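Local coordinates for protein alpha-fucosidase (Bifidobacterium bifidum, PDB 2EAE) that probably releases alpha-1,2-linked L-fucose from glycans by hydrolysis, through its glycoside hydrolase family 95 catalytic domain, at residues P565-L570 against S668-D673. The protein carries 1 engineered substitution. Numbering follows the deposited sequence.
Sequences PEQGPL and SGYQAD. With GAL (beta-D-galactopyranose), chain B; FUL (beta-L-fucopyranose), chain D.
Gln567 OE1 takes the backbone N-H of Gln671 across the contact, N to OE1 2.8 Å and nearly straight at 166°, the donor tilted out of the amide's carbonyl plane. A water that donates to Gln671 O also gives a weak bond to OE1, a loose second link to the same residue. The side chain gets there with CG wedged between its own backbone N and carbonyl carbon (chi1 73°) and then runs out extended. It lies alongside Tyr670, NE2 3.6 Å from Tyr670 CD1, amide and ring planes 35° apart; NE2 itself bonds to Glu651, and Tyr670 OH to Asn674. With an alanine here, the Gln671 N-H and Glu651 would probably both lose this partner, and part of the Tyr670 ring would be left uncovered. In the fold, the contact pins the turn of the beta hairpin 557-564/569-573 to the long loop before helix 699-710, all within the catalytic domain. Further along, Gly568 N donates to Gly669 O at 2.9 Å. The two segments run nearly antiparallel here, glycine against glycine, with the alpha carbons of Gly568 and Gly669 4.0 Å apart. Gly669, at positive phi, packs so close to Gly568 O that there is no room for a CB on that side. Ser668 O then sits against Pro569, 3.4 Å from its CD, and receives a CA-H...O contact from Gly568. The same turn carries Glu566, which follows a cis peptide bond and reaches away from the loop into the sugar pocket: OE1 lies 2.6 Å from galactose O2 and OE2 2.6 Å from galactose O3, while Asn421 also bonds OE2. His676 ties the two sides together, meeting Glu566 N through NE2 and Gln671 OE1 through ND1.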
# COMPACT_ATOMS: atom_id res chain seq x y z
N PRO A 565 10.48 0.93 15.21
CA PRO A 565 10.66 1.84 14.07
C PRO A 565 10.16 3.26 14.41
O PRO A 565 9.00 3.40 14.85
CB PRO A 565 9.74 1.23 12.97
CG PRO A 565 9.56 -0.24 13.36
CD PRO A 565 9.59 -0.21 14.91
N GLU A 566 10.97 4.31 14.25
CA GLU A 566 12.40 4.28 14.02
C GLU A 566 12.96 5.31 15.00
O GLU A 566 13.53 6.32 14.58
CB GLU A 566 12.75 4.63 12.56
CG GLU A 566 12.35 3.54 11.55
CD GLU A 566 12.89 3.76 10.13
OE1 GLU A 566 13.62 4.75 9.88
OE2 GLU A 566 12.63 2.92 9.24
N GLN A 567 12.80 5.04 16.28
CA GLN A 567 13.37 5.94 17.30
C GLN A 567 13.76 5.12 18.53
O GLN A 567 13.41 3.93 18.64
CB GLN A 567 12.39 7.07 17.64
CG GLN A 567 11.16 6.67 18.48
CD GLN A 567 10.36 7.84 19.08
OE1 GLN A 567 10.78 9.00 19.02
NE2 GLN A 567 9.21 7.54 19.67
N GLY A 568 14.48 5.75 19.44
CA GLY A 568 14.70 5.14 20.73
C GLY A 568 15.93 4.26 20.79
O GLY A 568 16.75 4.27 19.85
N PRO A 569 16.08 3.53 21.91
CA PRO A 569 17.25 2.70 22.22
C PRO A 569 17.41 1.50 21.25
O PRO A 569 16.40 0.98 20.73
CB PRO A 569 16.99 2.24 23.66
CG PRO A 569 16.05 3.26 24.21
CD PRO A 569 15.12 3.50 23.03
N LEU A 570 18.66 1.09 21.01
CA LEU A 570 18.99 0.02 20.07
C LEU A 570 19.16 -1.31 20.82
O LEU A 570 20.11 -1.49 21.60
CB LEU A 570 20.25 0.42 19.27
CG LEU A 570 20.12 1.31 18.01
CD1 LEU A 570 19.69 2.75 18.25
CD2 LEU A 570 21.45 1.28 17.27
N SER A 668 17.05 7.37 25.48
CA SER A 668 18.04 7.61 24.44
C SER A 668 17.40 7.48 23.03
O SER A 668 16.80 6.45 22.74
CB SER A 668 19.18 6.59 24.59
OG SER A 668 20.02 6.56 23.43
N GLY A 669 17.51 8.51 22.20
CA GLY A 669 17.03 8.42 20.80
C GLY A 669 15.54 8.67 20.61
O GLY A 669 15.05 8.61 19.49
N TYR A 670 14.83 8.93 21.71
CA TYR A 670 13.43 9.36 21.67
C TYR A 670 13.37 10.77 21.02
O TYR A 670 14.21 11.65 21.31
CB TYR A 670 12.80 9.30 23.09
CG TYR A 670 11.38 9.83 23.13
CD1 TYR A 670 10.31 9.01 22.81
CD2 TYR A 670 11.12 11.17 23.46
CE1 TYR A 670 9.00 9.50 22.79
CE2 TYR A 670 9.81 11.67 23.48
CZ TYR A 670 8.76 10.82 23.12
OH TYR A 670 7.46 11.27 23.12
N GLN A 671 12.42 10.98 20.11
CA GLN A 671 12.28 12.29 19.44
C GLN A 671 11.62 13.32 20.37
O GLN A 671 10.44 13.21 20.72
CB GLN A 671 11.53 12.18 18.12
CG GLN A 671 11.50 13.49 17.33
CD GLN A 671 10.72 13.38 16.03
OE1 GLN A 671 10.95 12.47 15.23
NE2 GLN A 671 9.84 14.35 15.79
N ALA A 672 12.41 14.32 20.78
CA ALA A 672 12.09 15.10 21.99
C ALA A 672 10.78 15.91 21.94
O ALA A 672 10.09 16.03 22.96
CB ALA A 672 13.33 16.02 22.36
N ASP A 673 10.42 16.41 20.76
CA ASP A 673 9.17 17.18 20.58
C ASP A 673 7.88 16.31 20.58
O ASP A 673 6.77 16.83 20.44
CB ASP A 673 9.27 18.08 19.33
CG ASP A 673 9.29 17.31 17.99
OD1 ASP A 673 9.09 16.06 17.94
OD2 ASP A 673 9.50 17.98 16.96
C1 GAL B . 15.90 6.05 6.50
C2 GAL B . 14.64 5.19 6.61
C3 GAL B . 14.99 3.74 7.00
C4 GAL B . 16.05 3.21 6.01
C5 GAL B . 17.26 4.15 5.99
C6 GAL B . 18.24 3.71 4.92
O2 GAL B . 13.67 5.75 7.47
O3 GAL B . 13.82 2.98 6.90
O4 GAL B . 15.48 3.15 4.72
O5 GAL B . 16.83 5.45 5.64
O6 GAL B . 19.45 4.43 5.11
C1 FUL D . 10.75 4.61 6.95
C2 FUL D . 10.30 6.00 7.46
O2 FUL D . 10.90 6.26 8.75
C3 FUL D . 10.61 7.16 6.49
O3 FUL D . 9.81 8.31 6.85
C4 FUL D . 10.30 6.78 5.04
O4 FUL D . 8.88 6.60 4.99
C5 FUL D . 11.00 5.47 4.68
C6 FUL D . 10.70 4.99 3.26
O5 FUL D . 10.57 4.44 5.55
O1 FUL D . 10.00 3.53 7.54
O HOH W 1 8.44 11.24 19.68